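Local coordinates for F5/8 type C domain protein (Clostridium perfringens, PDB 7JRM), which probably binds carbohydrate through a calcium-containing module and forms part of ZmpB, a glycopeptidase that recognises and hydrolyses mucin O-glycoproteins, at residues A227-S232 against E274-A279; E239-L244 against E255-A260; A78-E83 against Y143-T148. One frame throughout, in Å; residues are numbered along the deposited sequence.

Interaction 1: A227-S232 against E274-A279; sequences AEYDAS and ETINSA
I276 sends its delta methyl from helix 273-288 into the chain that runs up to helix 232-242. Its CG1 lies beside the backbone N, and the near-extended second torsion (chi2 158°) carries CD1 outward to 3.6 Å from CD2 of Y229. With its CG between backbone N and carbonyl carbon (chi1 69°), Y229 turns the CD2 side of its ring to this methyl, which approaches obliquely. A231 CB touches the same methyl more loosely, at 4.3 Å from I276 CD1, while the other branch, I276 CG2, rests 3.8 Å from the carbonyl O of D230. One water adds a polar bridge: it accepts from D230 N at 2.9 Å and gives a weak bond to N277 OD1.

D230 also shapes its own segment. Its OD1 receives S232 N at 3.1 Å, from above the carboxylate plane, in an Asx turn, and S232 OG on the syn side at 2.9 Å. A231 is the N-cap residue of helix 232-242 and also touches L268 of helix 251-270. With no direct hydrogen bond between the segments, apolar packing and a single water join the linker to the helix, whereas the turn at D230 is fixed locally.

Interaction 2: E239-L244 against E255-A260; sequences EEAKKL and EALKNA
L257 faces A241 and L244 inside a three-helix bundle, in which helices 232-242 and 251-270 run roughly antiparallel and helix 273-288 completes the packing. Its side chain can be followed outward. CB points at the opposing segment but is still 6.5 Å from A241 CB. CG, anti to the backbone N (chi1 171°), shortens the gap to 5.0 Å from A241 CB, still short of contact. Across these two segments the touch is made by the fork alone: CD1 comes to 4.3 Å from A241 CB, and CD2 to 4.4 Å from CD1 of L244. Both separations are at the long end of van der Waals contact, and no hydrogen bond crosses the segments, so the pairing is purely apolar.

A241 and L244 can share one leucine because the chain turns between them, with L244 N bonded to A241 O at 3.2 Å. The remaining surroundings are also largely aliphatic: L257 touches L283 and M287 of helix 273-288, and L246 and L290 from the loops. K242, exposed and leaving the backbone away from L257, brushes I261 of helix 251-270, and its NZ forms a salt bridge to E239 OE2 at 3.0 Å, meeting the syn side of the carboxylate 20° out of its plane.

Interaction 3: A78-E83 against Y143-T148; sequences AVTDKE and YDIFDT
I145 reaches A78 through two successive turns of its side chain: chi1 of -73° sets CG1 beside the backbone N and anti to the carbonyl carbon, and chi2 of -67° folds CD1 back so that CG1 and CD1 both face the alanine. The evidence is in the distances, with A78 CB 3.8 Å from I145 CG1 and 4.0 Å from I145 CD1. T80 approaches the same CG1 with its methyl, CG2 lying 4.2 Å away. Its first torsion (chi1 64°) places OG1 between backbone N and carbonyl carbon, which leaves CG2 beside the N as the branch that makes the apolar touch. The hydroxyl is engaged in a hydrogen bond with R224 NE.

The side chains of A78, T80 and I145 all start out across the gap, but the backbones stay apart: the nearest CA atoms, of A78 and I145, are 7.8 Å from each other, and no hydrogen bond joins the segments. This is packing of side chains, not strand pairing. Beside it lie two acids, E83 OE2 and D147 OD2, 6.3 Å apart. D147 OD2 forms salt bridges with R189 and R224, and E83 OE1 with K222; these cations would be expected to offset the like charges, of which D147 is buried and E83 is exposed.

I56 of strand 55-64 touches both A78 and I145, whereas V191 of strand 188-193 and R224 of strand 215-224 pack on I145. A78 and T80 are backbone-bonded to strand 14-16, and strand 145-152 pairs with strands 188-193 and 215-224. The contact therefore sits at the seam between the N-terminal Ig-like sheet and the antiparallel sheet of the NPCBM region.

Overall arrangement
The three contacts step along an elongated chain. Interaction 3 comes first in sequence, joining the Ig-like sheet to the NPCBM region; interaction 1 opens after strand 215-224 and spans the stretch that contains interaction 2. Centres of interactions 1 and 3 lie 19 Å apart, yet they touch through D81, whose OD2 is 3.6 Å from Y229 CE1. Interactions 1 and 2 are 18 Å apart between centres and share the helical bundle, helix 251-270 being followed, after a two-residue break, by helix 273-288. Interactions 2 and 3 are 35 Å apart between centres and do not touch. Interaction 1 thus sits at the junction between the beta domains and the bundle, and none of the segments supplies a calcium ligand.

Interaction 1: A227-S232 against E274-A279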
ATOM      1  N   ALA A 227      16.278  -1.632 -12.733  1.00 21.57           N
ATOM      2  CA  ALA A 227      15.962  -1.085 -11.421  1.00 20.11           C
ATOM      3  C   ALA A 227      17.072  -1.390 -10.423  1.00 22.49           C
ATOM      4  O   ALA A 227      17.684  -2.461 -10.451  1.00 21.05           O
ATOM      5  CB  ALA A 227      14.633  -1.648 -10.918  1.00 23.51           C
ATOM      6  N   GLU A 228      17.335  -0.429  -9.541  1.00 22.13           N
ATOM      7  CA  GLU A 228      18.294  -0.598  -8.459  1.00 22.24           C
ATOM      8  C   GLU A 228      17.668  -1.234  -7.226  1.00 23.83           C
ATOM      9  O   GLU A 228      18.284  -1.227  -6.155  1.00 27.13           O
ATOM     10  CB  GLU A 228      18.920   0.750  -8.094  1.00 23.95           C
ATOM     11  CG  GLU A 228      19.961   1.232  -9.092  1.00 23.56           C
ATOM     12  CD  GLU A 228      20.578   2.559  -8.700  1.00 37.77           C
ATOM     13  OE1 GLU A 228      19.830   3.552  -8.573  1.00 39.17           O
ATOM     14  OE2 GLU A 228      21.813   2.607  -8.516  1.00 33.28           O
ATOM     15  N   TYR A 229      16.460  -1.777  -7.354  1.00 23.58           N
ATOM     16  CA  TYR A 229      15.763  -2.436  -6.262  1.00 23.91           C
ATOM     17  C   TYR A 229      15.097  -3.694  -6.797  1.00 23.28           C
ATOM     18  O   TYR A 229      14.965  -3.889  -8.008  1.00 24.57           O
ATOM     19  CB  TYR A 229      14.720  -1.510  -5.621  1.00 19.79           C
ATOM     20  CG  TYR A 229      13.546  -1.214  -6.528  1.00 24.10           C
ATOM     21  CD1 TYR A 229      13.627  -0.227  -7.502  1.00 23.17           C
ATOM     22  CD2 TYR A 229      12.358  -1.929  -6.419  1.00 19.72           C
ATOM     23  CE1 TYR A 229      12.560   0.044  -8.337  1.00 21.72           C
ATOM     24  CE2 TYR A 229      11.288  -1.666  -7.250  1.00 24.73           C
ATOM     25  CZ  TYR A 229      11.394  -0.679  -8.207  1.00 20.46           C
ATOM     26  OH  TYR A 229      10.330  -0.412  -9.036  1.00 23.42           O
ATOM     27  N   ASP A 230      14.670  -4.555  -5.876  1.00 25.49           N
ATOM     28  CA  ASP A 230      13.904  -5.747  -6.222  1.00 23.71           C
ATOM     29  C   ASP A 230      12.839  -5.951  -5.159  1.00 23.05           C
ATOM     30  O   ASP A 230      13.159  -6.065  -3.972  1.00 16.21           O
ATOM     31  CB  ASP A 230      14.802  -6.984  -6.332  1.00 27.31           C
ATOM     32  CG  ASP A 230      14.196  -8.064  -7.210  1.00 30.09           C
ATOM     33  OD1 ASP A 230      12.953  -8.124  -7.311  1.00 28.64           O
ATOM     34  OD2 ASP A 230      14.963  -8.855  -7.798  1.00 33.76           O
ATOM     35  N   ALA A 231      11.577  -5.991  -5.585  1.00 16.27           N
ATOM     36  CA  ALA A 231      10.447  -6.140  -4.682  1.00 20.07           C
ATOM     37  C   ALA A 231       9.891  -7.558  -4.664  1.00 22.41           C
ATOM     38  O   ALA A 231       8.844  -7.792  -4.052  1.00 19.20           O
ATOM     39  CB  ALA A 231       9.342  -5.150  -5.057  1.00 17.68           C
ATOM     40  N   SER A 232      10.570  -8.508  -5.311  1.00 20.57           N
ATOM     41  CA  SER A 232      10.040  -9.865  -5.407  1.00 21.92           C
ATOM     42  C   SER A 232      10.011 -10.552  -4.047  1.00 17.84           C
ATOM     43  O   SER A 232       9.035 -11.236  -3.714  1.00 16.83           O
ATOM     44  CB  SER A 232      10.865 -10.681  -6.402  1.00 24.43           C
ATOM     45  OG  SER A 232      10.883 -10.063  -7.678  1.00 26.77           O
ATOM     46  N   GLU A 274      16.396   0.250   0.078  1.00 20.35           N
ATOM     47  CA  GLU A 274      16.561   0.076   1.517  1.00 23.17           C
ATOM     48  C   GLU A 274      15.227   0.122   2.251  1.00 21.62           C
ATOM     49  O   GLU A 274      15.065  -0.551   3.277  1.00 20.14           O
ATOM     50  CB  GLU A 274      17.514   1.137   2.072  1.00 24.74           C
ATOM     51  CG  GLU A 274      18.934   1.062   1.515  1.00 24.73           C
ATOM     52  CD  GLU A 274      19.618  -0.278   1.757  1.00 36.32           C
ATOM     53  OE1 GLU A 274      19.180  -1.041   2.645  1.00 41.07           O
ATOM     54  OE2 GLU A 274      20.604  -0.568   1.047  1.00 36.09           O
ATOM     55  N   THR A 275      14.266   0.903   1.753  1.00 19.66           N
ATOM     56  CA  THR A 275      12.933   0.894   2.346  1.00 18.67           C
ATOM     57  C   THR A 275      12.288  -0.480   2.209  1.00 20.03           C
ATOM     58  O   THR A 275      11.631  -0.964   3.139  1.00 19.57           O
ATOM     59  CB  THR A 275      12.055   1.964   1.693  1.00 16.64           C
ATOM     60  OG1 THR A 275      12.759   3.212   1.662  1.00 16.21           O
ATOM     61  CG2 THR A 275      10.759   2.138   2.468  1.00 13.90           C
ATOM     62  N   ILE A 276      12.475  -1.127   1.056  1.00 20.53           N
ATOM     63  CA  ILE A 276      11.908  -2.453   0.840  1.00 17.79           C
ATOM     64  C   ILE A 276      12.605  -3.481   1.723  1.00 19.27           C
ATOM     65  O   ILE A 276      11.958  -4.320   2.359  1.00 18.31           O
ATOM     66  CB  ILE A 276      11.996  -2.832  -0.649  1.00 18.06           C
ATOM     67  CG1 ILE A 276      10.953  -2.059  -1.459  1.00 14.32           C
ATOM     68  CG2 ILE A 276      11.831  -4.335  -0.837  1.00 17.03           C
ATOM     69  CD1 ILE A 276      11.280  -1.953  -2.933  1.00 19.26           C
ATOM     70  N   ASN A 277      13.939  -3.424   1.780  1.00 17.31           N
ATOM     71  CA  ASN A 277      14.692  -4.388   2.576  1.00 19.88           C
ATOM     72  C   ASN A 277      14.378  -4.247   4.061  1.00 19.49           C
ATOM     73  O   ASN A 277      14.267  -5.250   4.776  1.00 16.08           O
ATOM     74  CB  ASN A 277      16.191  -4.216   2.328  1.00 20.96           C
ATOM     75  CG  ASN A 277      16.606  -4.651   0.935  1.00 22.23           C
ATOM     76  OD1 ASN A 277      15.823  -5.248   0.198  1.00 21.99           O
ATOM     77  ND2 ASN A 277      17.849  -4.356   0.571  1.00 26.13           N
ATOM     78  N   SER A 278      14.229  -3.010   4.540  1.00 17.12           N
ATOM     79  CA  SER A 278      13.913  -2.800   5.949  1.00 21.85           C
ATOM     80  C   SER A 278      12.512  -3.300   6.278  1.00 20.54           C
ATOM     81  O   SER A 278      12.294  -3.897   7.339  1.00 20.41           O
ATOM     82  CB  SER A 278      14.053  -1.320   6.306  1.00 21.57           C
ATOM     83  OG  SER A 278      13.880  -1.112   7.697  1.00 29.04           O
ATOM     84  N   ALA A 279      11.551  -3.068   5.381  1.00 20.81           N
ATOM     85  CA  ALA A 279      10.199  -3.567   5.604  1.00 18.76           C
ATOM     86  C   ALA A 279      10.162  -5.089   5.567  1.00 18.91           C
ATOM     87  O   ALA A 279       9.401  -5.714   6.315  1.00 18.68           O
ATOM     88  CB  ALA A 279       9.244  -2.981   4.564  1.00 18.40           C
TER
HETATM   89  O   HOH W   1      15.036  -4.548  -2.969  1.00 20.08           O

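Interaction 2: E239-L244 against E255-A260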
ATOM      1  N   GLU A 239       2.394 -11.560   0.506  1.00 21.42           N
ATOM      2  CA  GLU A 239       1.322 -12.445   0.059  1.00 24.33           C
ATOM      3  C   GLU A 239       1.141 -13.620   1.012  1.00 26.22           C
ATOM      4  O   GLU A 239       0.008 -14.031   1.294  1.00 27.03           O
ATOM      5  CB  GLU A 239       1.607 -12.941  -1.358  1.00 27.12           C
ATOM      6  CG  GLU A 239       1.520 -11.864  -2.426  1.00 30.90           C
ATOM      7  CD  GLU A 239       0.306 -10.971  -2.262  1.00 31.23           C
ATOM      8  OE1 GLU A 239      -0.822 -11.503  -2.184  1.00 32.59           O
ATOM      9  OE2 GLU A 239       0.480  -9.735  -2.211  1.00 30.49           O
ATOM     10  N   GLU A 240       2.243 -14.174   1.518  1.00 21.04           N
ATOM     11  CA  GLU A 240       2.139 -15.263   2.481  1.00 26.27           C
ATOM     12  C   GLU A 240       1.639 -14.768   3.832  1.00 28.02           C
ATOM     13  O   GLU A 240       0.969 -15.514   4.554  1.00 31.89           O
ATOM     14  CB  GLU A 240       3.490 -15.963   2.630  1.00 27.70           C
ATOM     15  CG  GLU A 240       3.924 -16.727   1.388  1.00 32.40           C
ATOM     16  CD  GLU A 240       5.350 -17.235   1.479  1.00 36.51           C
ATOM     17  OE1 GLU A 240       5.891 -17.677   0.444  1.00 36.81           O
ATOM     18  OE2 GLU A 240       5.929 -17.193   2.585  1.00 35.45           O
ATOM     19  N   ALA A 241       1.949 -13.519   4.188  1.00 23.65           N
ATOM     20  CA  ALA A 241       1.446 -12.964   5.440  1.00 26.39           C
ATOM     21  C   ALA A 241      -0.045 -12.667   5.354  1.00 26.25           C
ATOM     22  O   ALA A 241      -0.787 -12.898   6.316  1.00 25.17           O
ATOM     23  CB  ALA A 241       2.227 -11.701   5.807  1.00 23.19           C
ATOM     24  N   LYS A 242      -0.503 -12.158   4.209  1.00 24.88           N
ATOM     25  CA  LYS A 242      -1.921 -11.869   4.024  1.00 25.20           C
ATOM     26  C   LYS A 242      -2.780 -13.127   3.997  1.00 28.29           C
ATOM     27  O   LYS A 242      -4.006 -13.019   4.108  1.00 25.76           O
ATOM     28  CB  LYS A 242      -2.125 -11.069   2.736  1.00 24.63           C
ATOM     29  CG  LYS A 242      -1.718  -9.605   2.853  1.00 27.20           C
ATOM     30  CD  LYS A 242      -2.136  -8.801   1.630  1.00 29.90           C
ATOM     31  CE  LYS A 242      -1.779  -9.517   0.337  1.00 31.69           C
ATOM     32  NZ  LYS A 242      -2.004  -8.647  -0.850  1.00 32.57           N
ATOM     33  N   LYS A 243      -2.172 -14.305   3.854  1.00 24.18           N
ATOM     34  CA  LYS A 243      -2.912 -15.561   3.867  1.00 28.19           C
ATOM     35  C   LYS A 243      -3.271 -16.027   5.271  1.00 30.05           C
ATOM     36  O   LYS A 243      -4.069 -16.961   5.409  1.00 29.39           O
ATOM     37  CB  LYS A 243      -2.102 -16.653   3.164  1.00 30.30           C
ATOM     38  CG  LYS A 243      -2.630 -17.043   1.794  1.00 29.12           C
ATOM     39  CD  LYS A 243      -1.570 -17.773   0.984  1.00 30.53           C
ATOM     40  CE  LYS A 243      -0.839 -18.807   1.827  1.00 35.30           C
ATOM     41  NZ  LYS A 243       0.364 -19.340   1.131  1.00 43.63           N
ATOM     42  N   LEU A 244      -2.708 -15.409   6.304  1.00 30.57           N
ATOM     43  CA  LEU A 244      -2.938 -15.833   7.677  1.00 31.93           C
ATOM     44  C   LEU A 244      -4.215 -15.214   8.233  1.00 35.17           C
ATOM     45  O   LEU A 244      -4.628 -14.122   7.835  1.00 32.94           O
ATOM     46  CB  LEU A 244      -1.750 -15.454   8.562  1.00 29.63           C
ATOM     47  CG  LEU A 244      -0.424 -16.137   8.227  1.00 31.33           C
ATOM     48  CD1 LEU A 244       0.655 -15.734   9.217  1.00 31.86           C
ATOM     49  CD2 LEU A 244      -0.593 -17.648   8.197  1.00 33.53           C
ATOM     50  N   GLU A 255      -1.773  -7.232  15.733  1.00 30.86           N
ATOM     51  CA  GLU A 255      -1.607  -5.816  15.422  1.00 30.79           C
ATOM     52  C   GLU A 255      -0.228  -5.540  14.839  1.00 30.84           C
ATOM     53  O   GLU A 255      -0.094  -4.795  13.860  1.00 21.87           O
ATOM     54  CB  GLU A 255      -1.828  -4.972  16.677  1.00 34.50           C
ATOM     55  CG  GLU A 255      -2.580  -3.675  16.437  1.00 38.43           C
ATOM     56  CD  GLU A 255      -4.080  -3.875  16.386  1.00 46.72           C
ATOM     57  OE1 GLU A 255      -4.728  -3.782  17.451  1.00 50.92           O
ATOM     58  OE2 GLU A 255      -4.612  -4.124  15.284  1.00 49.79           O
ATOM     59  N   ALA A 256       0.812  -6.134  15.430  1.00 27.57           N
ATOM     60  CA  ALA A 256       2.171  -5.904  14.951  1.00 28.12           C
ATOM     61  C   ALA A 256       2.358  -6.442  13.539  1.00 23.93           C
ATOM     62  O   ALA A 256       2.954  -5.774  12.687  1.00 28.10           O
ATOM     63  CB  ALA A 256       3.177  -6.541  15.909  1.00 28.02           C
ATOM     64  N   LEU A 257       1.857  -7.651  13.273  1.00 25.21           N
ATOM     65  CA  LEU A 257       1.936  -8.202  11.924  1.00 24.23           C
ATOM     66  C   LEU A 257       1.143  -7.354  10.939  1.00 20.51           C
ATOM     67  O   LEU A 257       1.602  -7.098   9.819  1.00 16.36           O
ATOM     68  CB  LEU A 257       1.432  -9.645  11.915  1.00 25.33           C
ATOM     69  CG  LEU A 257       1.267 -10.285  10.534  1.00 25.51           C
ATOM     70  CD1 LEU A 257       2.621 -10.479   9.869  1.00 23.11           C
ATOM     71  CD2 LEU A 257       0.516 -11.603  10.632  1.00 23.57           C
ATOM     72  N   LYS A 258      -0.049  -6.906  11.342  1.00 21.63           N
ATOM     73  CA  LYS A 258      -0.853  -6.045  10.482  1.00 22.47           C
ATOM     74  C   LYS A 258      -0.120  -4.750  10.159  1.00 22.78           C
ATOM     75  O   LYS A 258      -0.177  -4.260   9.025  1.00 23.16           O
ATOM     76  CB  LYS A 258      -2.195  -5.748  11.152  1.00 26.90           C
ATOM     77  CG  LYS A 258      -3.173  -4.974  10.287  1.00 29.38           C
ATOM     78  CD  LYS A 258      -3.435  -5.686   8.971  1.00 33.43           C
ATOM     79  CE  LYS A 258      -3.543  -4.696   7.826  1.00 34.93           C
ATOM     80  NZ  LYS A 258      -4.699  -3.774   8.001  1.00 29.30           N
ATOM     81  N   ASN A 259       0.577  -4.179  11.146  1.00 19.43           N
ATOM     82  CA  ASN A 259       1.346  -2.965  10.900  1.00 19.94           C
ATOM     83  C   ASN A 259       2.527  -3.237   9.978  1.00 18.22           C
ATOM     84  O   ASN A 259       2.889  -2.388   9.157  1.00 15.41           O
ATOM     85  CB  ASN A 259       1.823  -2.368  12.223  1.00 26.12           C
ATOM     86  CG  ASN A 259       0.678  -1.882  13.090  1.00 28.72           C
ATOM     87  OD1 ASN A 259      -0.453  -1.743  12.625  1.00 28.77           O
ATOM     88  ND2 ASN A 259       0.966  -1.620  14.361  1.00 35.28           N
ATOM     89  N   ALA A 260       3.139  -4.420  10.097  1.00 17.86           N
ATOM     90  CA  ALA A 260       4.266  -4.759   9.234  1.00 19.80           C
ATOM     91  C   ALA A 260       3.812  -4.984   7.797  1.00 15.90           C
ATOM     92  O   ALA A 260       4.521  -4.615   6.853  1.00 15.29           O
ATOM     93  CB  ALA A 260       4.987  -5.994   9.771  1.00 17.62           C
TER

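Interaction 3: A78-E83 against Y143-T148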
ATOM      1  N   ALA A  78      12.869  -5.903 -22.232  1.00 22.49           N
ATOM      2  CA  ALA A  78      13.559  -5.293 -21.106  1.00 21.59           C
ATOM      3  C   ALA A  78      12.563  -4.601 -20.184  1.00 17.31           C
ATOM      4  O   ALA A  78      11.639  -3.925 -20.643  1.00 21.04           O
ATOM      5  CB  ALA A  78      14.606  -4.287 -21.588  1.00 17.66           C
ATOM      6  N   VAL A  79      12.759  -4.777 -18.880  1.00 22.05           N
ATOM      7  CA  VAL A  79      11.949  -4.128 -17.854  1.00 19.54           C
ATOM      8  C   VAL A  79      12.872  -3.193 -17.088  1.00 19.32           C
ATOM      9  O   VAL A  79      13.716  -3.648 -16.303  1.00 20.93           O
ATOM     10  CB  VAL A  79      11.280  -5.143 -16.918  1.00 25.76           C
ATOM     11  CG1 VAL A  79      10.481  -4.426 -15.840  1.00 23.00           C
ATOM     12  CG2 VAL A  79      10.388  -6.089 -17.712  1.00 23.42           C
ATOM     13  N   THR A  80      12.718  -1.891 -17.309  1.00 19.82           N
ATOM     14  CA  THR A  80      13.649  -0.888 -16.815  1.00 19.37           C
ATOM     15  C   THR A  80      12.955   0.057 -15.842  1.00 20.01           C
ATOM     16  O   THR A  80      11.738   0.008 -15.646  1.00 17.59           O
ATOM     17  CB  THR A  80      14.260  -0.094 -17.977  1.00 16.96           C
ATOM     18  OG1 THR A  80      13.229   0.639 -18.649  1.00 15.07           O
ATOM     19  CG2 THR A  80      14.930  -1.035 -18.968  1.00 16.51           C
ATOM     20  N   ASP A  81      13.754   0.933 -15.231  1.00 17.67           N
ATOM     21  CA  ASP A  81      13.245   1.891 -14.257  1.00 19.25           C
ATOM     22  C   ASP A  81      13.637   3.319 -14.626  1.00 16.29           C
ATOM     23  O   ASP A  81      12.890   4.011 -15.325  1.00 19.80           O
ATOM     24  CB  ASP A  81      13.756   1.552 -12.855  1.00 18.18           C
ATOM     25  CG  ASP A  81      13.116   2.409 -11.777  1.00 21.88           C
ATOM     26  OD1 ASP A  81      12.014   2.945 -12.019  1.00 21.41           O
ATOM     27  OD2 ASP A  81      13.715   2.547 -10.690  1.00 18.05           O
ATOM     28  N   LYS A  82      14.801   3.764 -14.158  1.00 15.23           N
ATOM     29  CA  LYS A  82      15.233   5.135 -14.399  1.00 19.61           C
ATOM     30  C   LYS A  82      15.555   5.351 -15.873  1.00 19.55           C
ATOM     31  O   LYS A  82      16.150   4.492 -16.531  1.00 18.72           O
ATOM     32  CB  LYS A  82      16.455   5.466 -13.544  1.00 19.93           C
ATOM     33  CG  LYS A  82      16.204   5.418 -12.046  1.00 23.30           C
ATOM     34  CD  LYS A  82      14.919   6.140 -11.670  1.00 18.79           C
ATOM     35  CE  LYS A  82      14.818   6.328 -10.166  1.00 28.22           C
ATOM     36  NZ  LYS A  82      13.406   6.486  -9.718  1.00 20.46           N
ATOM     37  N   GLU A  83      15.159   6.511 -16.389  1.00 19.08           N
ATOM     38  CA  GLU A  83      15.398   6.871 -17.778  1.00 19.90           C
ATOM     39  C   GLU A  83      16.112   8.212 -17.848  1.00 23.55           C
ATOM     40  O   GLU A  83      15.928   9.080 -16.989  1.00 20.94           O
ATOM     41  CB  GLU A  83      14.088   6.932 -18.577  1.00 20.89           C
ATOM     42  CG  GLU A  83      13.345   5.609 -18.645  1.00 19.11           C
ATOM     43  CD  GLU A  83      11.949   5.749 -19.222  1.00 20.04           C
ATOM     44  OE1 GLU A  83      11.553   6.885 -19.557  1.00 14.47           O
ATOM     45  OE2 GLU A  83      11.250   4.721 -19.340  1.00 19.30           O
ATOM     46  N   TYR A 143      24.880   2.573 -18.799  1.00 20.94           N
ATOM     47  CA  TYR A 143      23.507   2.444 -19.259  1.00 20.03           C
ATOM     48  C   TYR A 143      23.254   1.040 -19.794  1.00 16.51           C
ATOM     49  O   TYR A 143      24.174   0.347 -20.237  1.00 22.03           O
ATOM     50  CB  TYR A 143      23.197   3.486 -20.334  1.00 18.80           C
ATOM     51  CG  TYR A 143      23.250   4.910 -19.824  1.00 18.45           C
ATOM     52  CD1 TYR A 143      22.374   5.347 -18.840  1.00 15.92           C
ATOM     53  CD2 TYR A 143      24.180   5.814 -20.322  1.00 16.82           C
ATOM     54  CE1 TYR A 143      22.418   6.647 -18.368  1.00 18.68           C
ATOM     55  CE2 TYR A 143      24.232   7.116 -19.856  1.00 17.01           C
ATOM     56  CZ  TYR A 143      23.349   7.527 -18.880  1.00 19.99           C
ATOM     57  OH  TYR A 143      23.396   8.820 -18.414  1.00 23.37           O
ATOM     58  N   ASP A 144      21.989   0.625 -19.748  1.00 17.92           N
ATOM     59  CA  ASP A 144      21.588  -0.730 -20.105  1.00 19.48           C
ATOM     60  C   ASP A 144      20.848  -0.808 -21.431  1.00 19.26           C
ATOM     61  O   ASP A 144      21.163  -1.663 -22.264  1.00 20.80           O
ATOM     62  CB  ASP A 144      20.711  -1.327 -18.994  1.00 20.83           C
ATOM     63  CG  ASP A 144      21.424  -1.395 -17.658  1.00 22.88           C
ATOM     64  OD1 ASP A 144      22.543  -1.949 -17.607  1.00 20.45           O
ATOM     65  OD2 ASP A 144      20.865  -0.896 -16.658  1.00 19.58           O
ATOM     66  N   ILE A 145      19.868   0.065 -21.653  1.00 13.78           N
ATOM     67  CA  ILE A 145      18.979  -0.020 -22.805  1.00 17.61           C
ATOM     68  C   ILE A 145      18.886   1.348 -23.462  1.00 14.75           C
ATOM     69  O   ILE A 145      18.778   2.372 -22.778  1.00 13.97           O
ATOM     70  CB  ILE A 145      17.578  -0.525 -22.392  1.00 14.82           C
ATOM     71  CG1 ILE A 145      17.620  -2.021 -22.072  1.00 17.53           C
ATOM     72  CG2 ILE A 145      16.546  -0.239 -23.476  1.00 15.79           C
ATOM     73  CD1 ILE A 145      17.914  -2.891 -23.272  1.00 16.37           C
ATOM     74  N   PHE A 146      18.939   1.369 -24.792  1.00 13.19           N
ATOM     75  CA  PHE A 146      18.665   2.565 -25.575  1.00 10.84           C
ATOM     76  C   PHE A 146      17.330   2.398 -26.290  1.00 15.25           C
ATOM     77  O   PHE A 146      17.121   1.407 -26.995  1.00 13.48           O
ATOM     78  CB  PHE A 146      19.775   2.840 -26.590  1.00 12.78           C
ATOM     79  CG  PHE A 146      19.438   3.930 -27.565  1.00 12.90           C
ATOM     80  CD1 PHE A 146      19.323   5.244 -27.139  1.00 13.78           C
ATOM     81  CD2 PHE A 146      19.224   3.642 -28.902  1.00 13.08           C
ATOM     82  CE1 PHE A 146      19.007   6.251 -28.033  1.00 13.65           C
ATOM     83  CE2 PHE A 146      18.910   4.645 -29.800  1.00 15.43           C
ATOM     84  CZ  PHE A 146      18.800   5.952 -29.364  1.00 14.40           C
ATOM     85  N   ASP A 147      16.439   3.370 -26.110  1.00 13.74           N
ATOM     86  CA  ASP A 147      15.089   3.318 -26.652  1.00 11.68           C
ATOM     87  C   ASP A 147      14.789   4.625 -27.372  1.00 14.31           C
ATOM     88  O   ASP A 147      15.109   5.705 -26.866  1.00 11.79           O
ATOM     89  CB  ASP A 147      14.065   3.076 -25.534  1.00 15.72           C
ATOM     90  CG  ASP A 147      12.688   2.730 -26.061  1.00 16.79           C
ATOM     91  OD1 ASP A 147      12.546   2.541 -27.287  1.00 18.62           O
ATOM     92  OD2 ASP A 147      11.749   2.639 -25.244  1.00 17.04           O
ATOM     93  N   THR A 148      14.174   4.527 -28.549  1.00 13.92           N
ATOM     94  CA  THR A 148      13.918   5.716 -29.350  1.00 12.98           C
ATOM     95  C   THR A 148      12.847   5.428 -30.393  1.00 16.37           C
ATOM     96  O   THR A 148      12.657   4.284 -30.812  1.00 15.23           O
ATOM     97  CB  THR A 148      15.195   6.211 -30.043  1.00 12.19           C
ATOM     98  OG1 THR A 148      14.938   7.462 -30.693  1.00  9.72           O
ATOM     99  CG2 THR A 148      15.672   5.201 -31.079  1.00 11.47           C
TER